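Local coordinates for protein beta-lactamase (Klebsiella pneumoniae, PDB 6KBY) that probably hydrolyses the beta-lactam ring of antibiotics to a substituted beta-amino acid, as a class C enzyme, and is caught here with adenosine monophosphate in its active site, at residues Gln187-His191 with Leu237-Val241; Ala78-Tyr83 with Gln258-Thr263; Phe328-Ile332 with Arg355-Ala359; Ser87-Ser91 with Ile167-Leu172. One frame throughout, in Å; residues are numbered along the deposited sequence.

Contacts 1, 2 and 3 are buried, whereas contact 4 lies nearer the surface, its centre about 20 Å from that of the chain. Helix 72-86 joins the helical side: its segment 78-83 forms half of contact 2, touches contact 1 where T79 meets Y240 and Y83 meets Q187, and meets contact 4 where A81 CA lies 3.5 Å from A168 CB. L260 of the partner segment packs on L188 and Y240. Contact 3 belongs to the sheet and reaches contact 1 through I332. Chemistry follows place: arginine-to-carbonyl bonds in contacts 1 and 3, a serine-to-carbonyl bond between helices in contact 2, and van der Waals packing alone between the segments of contact 4.

Contact 1: residues Gln187-His191 with Leu237-Val241; sequences QLGMH and LLRYV
R239 reaches from helix 234-244 to the turn that ends helix 176-187 and donates the NE hydrogen to the carbonyl oxygen of L188. The distance from R239 NE to L188 O is 2.7 Å with an N-H...O angle of 158°, and the oxygen lies close to the guanidinium plane, at its edge. CG stands anti to the backbone N (chi1 -177°) and the chain runs extended to NE, which carries the group across to the turn. There G189 has positive phi and closes a Schellman motif, and its bare CA lies 3.6 Å from R239 NE.

The tight part is apolar and buried. M190 SD lies 3.8 Å from Y240 CB, and the bend at chi3 (71°) folds CE back to the same CB. The sulfur sits 4.9 Å from the Y240 ring centroid and well off the normal, an oblique Met-aromatic contact. L188 adds CD1 at 4.1 Å from CD1 of Y240, again obliquely, while the methyl CE of M190 approaches CD2 of L237 more loosely.

The other side is wetter: R239 is partly exposed, and its NH2 donates to a water that in turn donates to the carbonyl oxygen of Q187. Two successive carbonyls at the helix end are thus engaged by one guanidinium, one directly and one through water.

Deeper in the fold, Y240 OH bonds to T75 OG1 and its ring stacks with F76, both on helix 72-86. Y240 also packs on L260 of helix 255-262, and L237 on I332 of strand 328-335, placing helix 234-244 between the helical side and the sheet.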
loop_
_atom_site.group_PDB
_atom_site.type_symbol
_atom_site.label_atom_id
_atom_site.label_comp_id
_atom_site.label_asym_id
_atom_site.label_seq_id
_atom_site.Cartn_x
_atom_site.Cartn_y
_atom_site.Cartn_z
ATOM N N GLN A 187 -2.910 -6.771 -15.984
ATOM C CA GLN A 187 -1.535 -6.923 -16.462
ATOM C C GLN A 187 -0.624 -7.513 -15.391
ATOM O O GLN A 187 0.372 -8.175 -15.719
ATOM C CB GLN A 187 -0.975 -5.585 -16.951
ATOM C CG GLN A 187 -1.481 -5.124 -18.313
ATOM C CD GLN A 187 -0.611 -4.027 -18.907
ATOM O OE1 GLN A 187 0.610 -4.024 -18.737
ATOM N NE2 GLN A 187 -1.234 -3.088 -19.609
ATOM N N LEU A 188 -0.935 -7.282 -14.116
ATOM C CA LEU A 188 -0.190 -7.890 -13.022
ATOM C C LEU A 188 -0.645 -9.309 -12.714
ATOM O O LEU A 188 -0.066 -9.951 -11.833
ATOM C CB LEU A 188 -0.306 -7.028 -11.765
ATOM C CG LEU A 188 0.288 -5.622 -11.870
ATOM C CD1 LEU A 188 -0.091 -4.797 -10.656
ATOM C CD2 LEU A 188 1.798 -5.691 -12.017
ATOM N N GLY A 189 -1.662 -9.816 -13.409
ATOM C CA GLY A 189 -2.156 -11.144 -13.115
ATOM C C GLY A 189 -2.908 -11.246 -11.812
ATOM O O GLY A 189 -3.016 -12.337 -11.250
ATOM N N MET A 190 -3.436 -10.130 -11.312
ATOM C CA MET A 190 -4.128 -10.095 -10.027
ATOM C C MET A 190 -5.628 -10.137 -10.299
ATOM O O MET A 190 -6.322 -9.120 -10.325
ATOM C CB MET A 190 -3.692 -8.866 -9.235
ATOM C CG MET A 190 -2.215 -8.920 -8.858
ATOM S SD MET A 190 -1.592 -7.391 -8.157
ATOM C CE MET A 190 -2.398 -7.403 -6.555
ATOM N N HIS A 191 -6.126 -11.352 -10.520
ATOM C CA HIS A 191 -7.496 -11.560 -10.969
ATOM C C HIS A 191 -8.504 -11.586 -9.835
ATOM O O HIS A 191 -9.709 -11.562 -10.104
ATOM C CB HIS A 191 -7.589 -12.841 -11.802
ATOM C CG HIS A 191 -6.646 -12.864 -12.965
ATOM N ND1 HIS A 191 -6.718 -11.952 -13.995
ATOM C CD2 HIS A 191 -5.601 -13.673 -13.249
ATOM C CE1 HIS A 191 -5.762 -12.205 -14.870
ATOM N NE2 HIS A 191 -5.069 -13.244 -14.441
ATOM N N LEU A 237 -1.681 -10.426 -3.463
ATOM C CA LEU A 237 -0.671 -9.493 -2.979
ATOM C C LEU A 237 0.714 -10.113 -2.955
ATOM O O LEU A 237 1.702 -9.406 -3.165
ATOM C CB LEU A 237 -1.037 -8.945 -1.606
ATOM C CG LEU A 237 -2.129 -7.884 -1.620
ATOM C CD1 LEU A 237 -2.494 -7.505 -0.190
ATOM C CD2 LEU A 237 -1.713 -6.648 -2.415
ATOM N N LEU A 238 0.820 -11.420 -2.711
ATOM C CA LEU A 238 2.140 -12.032 -2.804
ATOM C C LEU A 238 2.654 -11.988 -4.236
ATOM O O LEU A 238 3.851 -11.776 -4.466
ATOM C CB LEU A 238 2.127 -13.458 -2.259
ATOM C CG LEU A 238 3.515 -14.047 -1.978
ATOM C CD1 LEU A 238 4.215 -13.289 -0.852
ATOM C CD2 LEU A 238 3.420 -15.529 -1.657
ATOM N N ARG A 239 1.766 -12.171 -5.215
ATOM C CA ARG A 239 2.169 -12.005 -6.608
ATOM C C ARG A 239 2.659 -10.581 -6.866
ATOM O O ARG A 239 3.673 -10.372 -7.540
ATOM C CB ARG A 239 1.005 -12.358 -7.532
ATOM C CG ARG A 239 1.369 -12.284 -8.997
ATOM C CD ARG A 239 0.271 -12.788 -9.926
ATOM N NE ARG A 239 0.639 -12.496 -11.306
ATOM C CZ ARG A 239 1.389 -13.291 -12.062
ATOM N NH1 ARG A 239 1.837 -14.446 -11.584
ATOM N NH2 ARG A 239 1.694 -12.929 -13.302
ATOM N N TYR A 240 1.959 -9.593 -6.309
ATOM C CA TYR A 240 2.367 -8.193 -6.430
ATOM C C TYR A 240 3.750 -7.980 -5.834
ATOM O O TYR A 240 4.582 -7.261 -6.406
ATOM C CB TYR A 240 1.339 -7.348 -5.691
ATOM C CG TYR A 240 1.435 -5.839 -5.726
ATOM C CD1 TYR A 240 1.452 -5.130 -6.924
ATOM C CD2 TYR A 240 1.388 -5.119 -4.541
ATOM C CE1 TYR A 240 1.457 -3.744 -6.935
ATOM C CE2 TYR A 240 1.391 -3.746 -4.539
ATOM C CZ TYR A 240 1.426 -3.062 -5.739
ATOM O OH TYR A 240 1.400 -1.684 -5.761
ATOM N N VAL A 241 4.013 -8.598 -4.681
ATOM C CA VAL A 241 5.333 -8.499 -4.063
ATOM C C VAL A 241 6.395 -9.137 -4.956
ATOM O O VAL A 241 7.464 -8.560 -5.189
ATOM C CB VAL A 241 5.297 -9.118 -2.654
ATOM C CG1 VAL A 241 6.704 -9.314 -2.102
ATOM C CG2 VAL A 241 4.462 -8.246 -1.720
HETATM O O HOH W 1 1.063 -10.841 -15.199
#

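Contact 2: residues Ala78-Tyr83 with Gln258-Thr263; sequences ATLASY and QALTAT
S82 and A259 make the polar link between helices 72-86 and 255-262. S82 OG donates to the carbonyl oxygen of A259 over 2.7 Å, in the carbonyl plane and on a lone pair, with a C=O...O angle of 115°. The hydroxyl is carried there because OG stands anti to the backbone N (chi1 -175°). Beside this bond, A262 CB lies 3.4 Å from S82 OG.

Apolar contacts surround this bond. A259 CB presses against the backbone of Y83, 3.5 Å from its CA, and lies near the plane of the Y83 ring on the edge side. The methyl CG2 of T263 rests among S82 CB, T79 CA and the carbonyl oxygen of A78, the first of these at 3.7 Å. T79 CG2 meets L260 CD2 at 3.8 Å, the two side chains crossing at a slant.

The next shell fixes these groups. T263 OG1 turns back to the carbonyl oxygen of L260, a 2.7 Å bond in the carbonyl plane, which leaves CG2 directed at helix 72-86. T79 OG1 bonds to the T75 carbonyl, and L260 leans on Y240 and A243 of helix 234-244. The small residues S82, A259 and A262 at the crossing are consistent with a separation of 8.0 Å between the short segments' axes, at 122° between their directions.

A259 O accepts from both S82 OG and T263 N, and L260 O from T263 N and T263 OG1. The threonine bond stays within its own segment, so a single neutral hydroxyl-to-carbonyl bond, S82 OG to A259 O, joins the two segments without any charged group.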
loop_
_atom_site.group_PDB
_atom_site.type_symbol
_atom_site.label_atom_id
_atom_site.label_comp_id
_atom_site.label_asym_id
_atom_site.label_seq_id
_atom_site.Cartn_x
_atom_site.Cartn_y
_atom_site.Cartn_z
ATOM N N ALA A 78 0.385 4.723 -7.115
ATOM C CA ALA A 78 1.753 5.029 -7.522
ATOM C C ALA A 78 2.189 4.168 -8.697
ATOM O O ALA A 78 2.849 4.666 -9.620
ATOM C CB ALA A 78 2.715 4.852 -6.349
ATOM N N THR A 79 1.876 2.869 -8.667
ATOM C CA THR A 79 2.239 2.020 -9.796
ATOM C C THR A 79 1.583 2.518 -11.078
ATOM O O THR A 79 2.213 2.529 -12.140
ATOM C CB THR A 79 1.882 0.560 -9.504
ATOM O OG1 THR A 79 2.582 0.118 -8.332
ATOM C CG2 THR A 79 2.287 -0.340 -10.667
ATOM N N LEU A 80 0.332 2.975 -10.989
ATOM C CA LEU A 80 -0.333 3.527 -12.166
ATOM C C LEU A 80 0.352 4.798 -12.650
ATOM O O LEU A 80 0.562 4.974 -13.856
ATOM C CB LEU A 80 -1.811 3.784 -11.871
ATOM C CG LEU A 80 -2.613 4.171 -13.119
ATOM C CD1 LEU A 80 -2.777 2.979 -14.059
ATOM C CD2 LEU A 80 -3.965 4.761 -12.740
ATOM N N ALA A 81 0.705 5.699 -11.731
ATOM C CA ALA A 81 1.418 6.910 -12.132
ATOM C C ALA A 81 2.761 6.575 -12.762
ATOM O O ALA A 81 3.167 7.195 -13.754
ATOM C CB ALA A 81 1.606 7.830 -10.926
ATOM N N SER A 82 3.465 5.593 -12.197
ATOM C CA SER A 82 4.739 5.172 -12.755
ATOM C C SER A 82 4.551 4.561 -14.139
ATOM O O SER A 82 5.358 4.798 -15.048
ATOM C CB SER A 82 5.392 4.184 -11.792
ATOM O OG SER A 82 6.681 3.835 -12.234
ATOM N N TYR A 83 3.479 3.785 -14.322
ATOM C CA TYR A 83 3.174 3.229 -15.635
ATOM C C TYR A 83 2.900 4.335 -16.644
ATOM O O TYR A 83 3.406 4.299 -17.772
ATOM C CB TYR A 83 1.986 2.278 -15.513
ATOM C CG TYR A 83 1.557 1.637 -16.808
ATOM C CD1 TYR A 83 2.326 0.648 -17.404
ATOM C CD2 TYR A 83 0.363 1.996 -17.417
ATOM C CE1 TYR A 83 1.928 0.051 -18.588
ATOM C CE2 TYR A 83 -0.042 1.404 -18.598
ATOM C CZ TYR A 83 0.742 0.433 -19.175
ATOM O OH TYR A 83 0.345 -0.163 -20.351
ATOM N N GLN A 258 9.043 -2.181 -15.610
ATOM C CA GLN A 258 9.714 -0.902 -15.413
ATOM C C GLN A 258 8.911 -0.017 -14.475
ATOM O O GLN A 258 9.478 0.648 -13.600
ATOM C CB GLN A 258 9.889 -0.196 -16.756
ATOM C CG GLN A 258 10.768 -0.912 -17.753
ATOM C CD GLN A 258 10.708 -0.264 -19.123
ATOM O OE1 GLN A 258 10.485 0.943 -19.243
ATOM N NE2 GLN A 258 10.895 -1.066 -20.166
ATOM N N ALA A 259 7.590 0.003 -14.647
ATOM C CA ALA A 259 6.733 0.839 -13.815
ATOM C C ALA A 259 6.798 0.405 -12.358
ATOM O O ALA A 259 6.937 1.241 -11.456
ATOM C CB ALA A 259 5.298 0.760 -14.331
ATOM N N LEU A 260 6.683 -0.904 -12.109
ATOM C CA LEU A 260 6.759 -1.422 -10.744
ATOM C C LEU A 260 8.074 -1.029 -10.090
ATOM O O LEU A 260 8.102 -0.472 -8.984
ATOM C CB LEU A 260 6.636 -2.943 -10.766
ATOM C CG LEU A 260 5.251 -3.502 -11.086
ATOM C CD1 LEU A 260 5.392 -4.938 -11.581
ATOM C CD2 LEU A 260 4.350 -3.427 -9.855
ATOM N N THR A 261 9.178 -1.320 -10.767
ATOM C CA THR A 261 10.486 -1.060 -10.187
ATOM C C THR A 261 10.676 0.422 -9.914
ATOM O O THR A 261 11.201 0.803 -8.865
ATOM C CB THR A 261 11.553 -1.599 -11.137
ATOM O OG1 THR A 261 11.404 -3.021 -11.219
ATOM C CG2 THR A 261 12.964 -1.241 -10.666
ATOM N N ALA A 262 10.226 1.276 -10.835
ATOM C CA ALA A 262 10.448 2.709 -10.684
ATOM C C ALA A 262 9.697 3.303 -9.501
ATOM O O ALA A 262 10.081 4.378 -9.027
ATOM C CB ALA A 262 10.096 3.464 -11.971
ATOM N N THR A 263 8.640 2.645 -9.007
ATOM C CA THR A 263 7.988 3.171 -7.807
ATOM C C THR A 263 8.904 3.126 -6.597
ATOM O O THR A 263 8.613 3.798 -5.598
ATOM C CB THR A 263 6.683 2.447 -7.442
ATOM O OG1 THR A 263 6.954 1.086 -7.091
ATOM C CG2 THR A 263 5.645 2.520 -8.552
#

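Contact 3: residues Phe328-Ile332 with Arg355-Ala359; sequences FGAYI and RVTVA
The Y331 ring has V356 CG2 over one face and A359 CB at its edge. V356 CG2 lies 4.2 Å from the Y331 ring centroid and 26° off the normal, a CH-pi contact, whereas A359 CB sits in the ring plane 3.5 Å from Y331 CE2. The second flat group, the guanidinium of R355, carries G329 CA on one face, offset toward the rim and 3.6 Å from NH2.

R355 NH1 donates to the A330 carbonyl oxygen at 3.0 Å. The N-H...O angle of 138° and the tilt of the oxygen out of the guanidinium plane make this a bent bond. Extended from CG to NE, the arginine chain runs beside the strand toward G329, which has no side chain to obstruct it. The first torsion of Y331 swings the ring toward helix 352-364, and its OH bonds to N320 OD1 and W318 NE1.

The second terminal nitrogen, R355 NH2, bonds to the Y350 carbonyl and to the hydroxyl of S324, an AMP-binding residue. R355 thus stands in the second shell of the active site, its side chain about 6 Å from AMP at the nearest atoms. Strand 328-335 lies between strands 317-325 and 340-346 of the antiparallel sheet; helix 352-364 packs on it at 42° between the short segments' directions, and V356 continues onto L291 and L292 of helix 288-294.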
loop_
_atom_site.group_PDB
_atom_site.type_symbol
_atom_site.label_atom_id
_atom_site.label_comp_id
_atom_site.label_asym_id
_atom_site.label_seq_id
_atom_site.Cartn_x
_atom_site.Cartn_y
_atom_site.Cartn_z
ATOM N N PHE A 328 -10.106 -3.433 9.268
ATOM C CA PHE A 328 -9.044 -4.281 8.736
ATOM C C PHE A 328 -7.665 -3.689 9.003
ATOM O O PHE A 328 -7.496 -2.469 9.083
ATOM C CB PHE A 328 -9.162 -4.457 7.214
ATOM C CG PHE A 328 -10.327 -5.300 6.769
ATOM C CD1 PHE A 328 -11.610 -4.770 6.704
ATOM C CD2 PHE A 328 -10.130 -6.611 6.370
ATOM C CE1 PHE A 328 -12.669 -5.538 6.255
ATOM C CE2 PHE A 328 -11.188 -7.380 5.932
ATOM C CZ PHE A 328 -12.460 -6.845 5.876
ATOM N N GLY A 329 -6.669 -4.572 9.082
ATOM C CA GLY A 329 -5.288 -4.157 9.253
ATOM C C GLY A 329 -4.359 -5.016 8.423
ATOM O O GLY A 329 -4.372 -6.249 8.548
ATOM N N ALA A 330 -3.543 -4.369 7.584
ATOM C CA ALA A 330 -2.707 -5.034 6.597
ATOM C C ALA A 330 -1.284 -4.490 6.650
ATOM O O ALA A 330 -1.037 -3.363 7.088
ATOM C CB ALA A 330 -3.280 -4.835 5.188
ATOM N N TYR A 331 -0.348 -5.291 6.147
ATOM C CA TYR A 331 1.042 -4.862 6.058
ATOM C C TYR A 331 1.742 -5.672 4.982
ATOM O O TYR A 331 1.496 -6.876 4.860
ATOM C CB TYR A 331 1.754 -5.050 7.403
ATOM C CG TYR A 331 3.201 -4.587 7.444
ATOM C CD1 TYR A 331 3.530 -3.250 7.230
ATOM C CD2 TYR A 331 4.233 -5.475 7.735
ATOM C CE1 TYR A 331 4.846 -2.811 7.290
ATOM C CE2 TYR A 331 5.547 -5.044 7.787
ATOM C CZ TYR A 331 5.849 -3.713 7.572
ATOM O OH TYR A 331 7.166 -3.314 7.641
ATOM N N ILE A 332 2.614 -5.010 4.221
ATOM C CA ILE A 332 3.512 -5.658 3.274
ATOM C C ILE A 332 4.927 -5.198 3.564
ATOM O O ILE A 332 5.164 -3.999 3.757
ATOM C CB ILE A 332 3.178 -5.276 1.817
ATOM C CG1 ILE A 332 1.903 -5.974 1.377
ATOM C CG2 ILE A 332 4.371 -5.583 0.875
ATOM C CD1 ILE A 332 1.488 -5.688 -0.042
ATOM N N ARG A 355 2.114 -5.315 13.755
ATOM C CA ARG A 355 2.284 -5.808 12.388
ATOM C C ARG A 355 3.755 -5.828 12.013
ATOM O O ARG A 355 4.276 -6.824 11.491
ATOM C CB ARG A 355 1.543 -4.902 11.400
ATOM C CG ARG A 355 0.091 -4.667 11.730
ATOM C CD ARG A 355 -0.592 -3.790 10.697
ATOM N NE ARG A 355 -1.778 -3.168 11.272
ATOM C CZ ARG A 355 -2.532 -2.267 10.644
ATOM N NH1 ARG A 355 -2.240 -1.895 9.401
ATOM N NH2 ARG A 355 -3.579 -1.739 11.269
ATOM N N VAL A 356 4.438 -4.713 12.266
ATOM C CA VAL A 356 5.830 -4.563 11.872
ATOM C C VAL A 356 6.720 -5.529 12.643
ATOM O O VAL A 356 7.631 -6.146 12.078
ATOM C CB VAL A 356 6.241 -3.100 12.103
ATOM C CG1 VAL A 356 7.740 -2.949 11.985
ATOM C CG2 VAL A 356 5.487 -2.176 11.147
ATOM N N THR A 357 6.471 -5.670 13.944
ATOM C CA THR A 357 7.296 -6.548 14.768
ATOM C C THR A 357 7.167 -8.003 14.323
ATOM O O THR A 357 8.166 -8.725 14.193
ATOM C CB THR A 357 6.913 -6.379 16.242
ATOM O OG1 THR A 357 7.186 -5.035 16.658
ATOM C CG2 THR A 357 7.699 -7.352 17.116
ATOM N N VAL A 358 5.935 -8.458 14.091
ATOM C CA VAL A 358 5.726 -9.827 13.630
ATOM C C VAL A 358 6.405 -10.053 12.284
ATOM O O VAL A 358 7.099 -11.057 12.080
ATOM C CB VAL A 358 4.223 -10.154 13.596
ATOM C CG1 VAL A 358 3.973 -11.447 12.845
ATOM C CG2 VAL A 358 3.673 -10.249 15.014
ATOM N N ALA A 359 6.237 -9.109 11.353
ATOM C CA ALA A 359 6.871 -9.248 10.046
ATOM C C ALA A 359 8.391 -9.298 10.169
ATOM O O ALA A 359 9.057 -10.084 9.483
ATOM C CB ALA A 359 6.452 -8.090 9.143
#

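Contact 4: residues Ser87-Ser91 with Ile167-Leu172; sequences SGKLS and IAAKSL
A Schellman motif at G88 ends helix 72-86, and the loop leaving it packs against the last turn of helix 158-171, in the helical part of this class C beta-lactamase fold. K89 and S171 are closest in backbone register, their CA atoms 5.6 Å apart. The positive phi of G88 (81°) turns the chain out of the helix, and the next two residues, K89 and L90, both direct their side chains at helix 158-171.

K89 touches through the start of its chain. K89 CB lies 3.6 Å from S171 O and close to S171 OG, and its CG meets L172 CD2 where the two side chains cross at about a right angle. K89 is exposed, which makes this the solvent side of the contact.

L90 supplies the buried half. CG anti to the backbone N (chi1 -180°) sends CD1 over the helix, where L90 CD1 lies 4.0 Å from A168 CA and also faces I167 CG2 and A168 CB at longer range. A84 of helix 72-86 touches both L90 and S171, and A81 touches A168, so the loop extends a helix-to-helix packing already made by the parent helix. I167 continues onto V96 and Y99 of helix 96-99.

Only van der Waals contacts join the two segments. The S171 CB approaches the K89 carbonyl oxygen to 3.5 Å, but the serine hydrogen is donated within its own helix: S171 OG donates to the A168 carbonyl oxygen at 2.8 Å, tilted 25° from the carbonyl plane.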
loop_
_atom_site.group_PDB
_atom_site.type_symbol
_atom_site.label_atom_id
_atom_site.label_comp_id
_atom_site.label_asym_id
_atom_site.label_seq_id
_atom_site.Cartn_x
_atom_site.Cartn_y
_atom_site.Cartn_z
ATOM N N SER A 87 5.348 5.215 -19.833
ATOM C CA SER A 87 4.649 5.210 -21.113
ATOM C C SER A 87 4.690 6.558 -21.816
ATOM O O SER A 87 4.088 6.697 -22.887
ATOM C CB SER A 87 3.186 4.804 -20.922
ATOM O OG SER A 87 3.079 3.497 -20.394
ATOM N N GLY A 88 5.348 7.554 -21.232
ATOM C CA GLY A 88 5.471 8.850 -21.867
ATOM C C GLY A 88 4.277 9.762 -21.718
ATOM O O GLY A 88 4.198 10.768 -22.433
ATOM N N LYS A 89 3.356 9.461 -20.800
ATOM C CA LYS A 89 2.126 10.228 -20.655
ATOM C C LYS A 89 2.162 11.212 -19.497
ATOM O O LYS A 89 1.271 12.061 -19.400
ATOM C CB LYS A 89 0.930 9.284 -20.466
ATOM C CG LYS A 89 0.795 8.239 -21.557
ATOM C CD LYS A 89 0.621 8.886 -22.918
ATOM C CE LYS A 89 0.614 7.840 -24.019
ATOM N NZ LYS A 89 0.126 6.530 -23.509
ATOM N N LEU A 90 3.174 11.129 -18.637
ATOM C CA LEU A 90 3.204 11.872 -17.390
ATOM C C LEU A 90 4.657 12.178 -17.071
ATOM O O LEU A 90 5.511 11.305 -17.216
ATOM C CB LEU A 90 2.593 10.982 -16.294
ATOM C CG LEU A 90 2.453 11.426 -14.846
ATOM C CD1 LEU A 90 1.414 10.556 -14.182
ATOM C CD2 LEU A 90 3.759 11.285 -14.121
ATOM N N SER A 91 4.934 13.412 -16.658
ATOM C CA SER A 91 6.208 13.763 -16.042
ATOM C C SER A 91 5.966 14.128 -14.586
ATOM O O SER A 91 5.161 15.019 -14.286
ATOM C CB SER A 91 6.877 14.943 -16.734
ATOM O OG SER A 91 7.970 15.370 -15.934
ATOM N N ILE A 167 -4.655 11.968 -11.737
ATOM C CA ILE A 167 -3.825 12.491 -12.815
ATOM C C ILE A 167 -3.290 11.357 -13.674
ATOM O O ILE A 167 -3.281 11.439 -14.908
ATOM C CB ILE A 167 -2.692 13.346 -12.220
ATOM C CG1 ILE A 167 -3.251 14.660 -11.678
ATOM C CG2 ILE A 167 -1.605 13.611 -13.250
ATOM C CD1 ILE A 167 -2.275 15.410 -10.786
ATOM N N ALA A 168 -2.830 10.280 -13.035
ATOM C CA ALA A 168 -2.306 9.145 -13.783
ATOM C C ALA A 168 -3.365 8.570 -14.713
ATOM O O ALA A 168 -3.101 8.325 -15.895
ATOM C CB ALA A 168 -1.812 8.078 -12.813
ATOM N N ALA A 169 -4.573 8.344 -14.194
ATOM C CA ALA A 169 -5.625 7.760 -15.019
ATOM C C ALA A 169 -5.987 8.680 -16.177
ATOM O O ALA A 169 -6.105 8.235 -17.325
ATOM C CB ALA A 169 -6.855 7.453 -14.168
ATOM N N LYS A 170 -6.151 9.974 -15.896
ATOM C CA LYS A 170 -6.496 10.913 -16.958
ATOM C C LYS A 170 -5.439 10.912 -18.053
ATOM O O LYS A 170 -5.769 10.971 -19.246
ATOM C CB LYS A 170 -6.679 12.315 -16.378
ATOM C CG LYS A 170 -7.065 13.378 -17.398
ATOM C CD LYS A 170 -8.496 13.183 -17.872
ATOM C CE LYS A 170 -8.920 14.285 -18.827
ATOM N NZ LYS A 170 -10.345 14.129 -19.226
ATOM N N SER A 171 -4.160 10.833 -17.674
ATOM C CA SER A 171 -3.101 10.818 -18.677
ATOM C C SER A 171 -3.166 9.581 -19.560
ATOM O O SER A 171 -2.631 9.597 -20.678
ATOM C CB SER A 171 -1.725 10.929 -18.014
ATOM O OG SER A 171 -1.287 9.687 -17.489
ATOM N N LEU A 172 -3.796 8.512 -19.080
ATOM C CA LEU A 172 -4.013 7.292 -19.842
ATOM C C LEU A 172 -5.376 7.269 -20.520
ATOM O O LEU A 172 -5.726 6.261 -21.143
ATOM C CB LEU A 172 -3.852 6.069 -18.933
ATOM C CG LEU A 172 -2.451 5.922 -18.339
ATOM C CD1 LEU A 172 -2.454 4.967 -17.161
ATOM C CD2 LEU A 172 -1.471 5.449 -19.405
#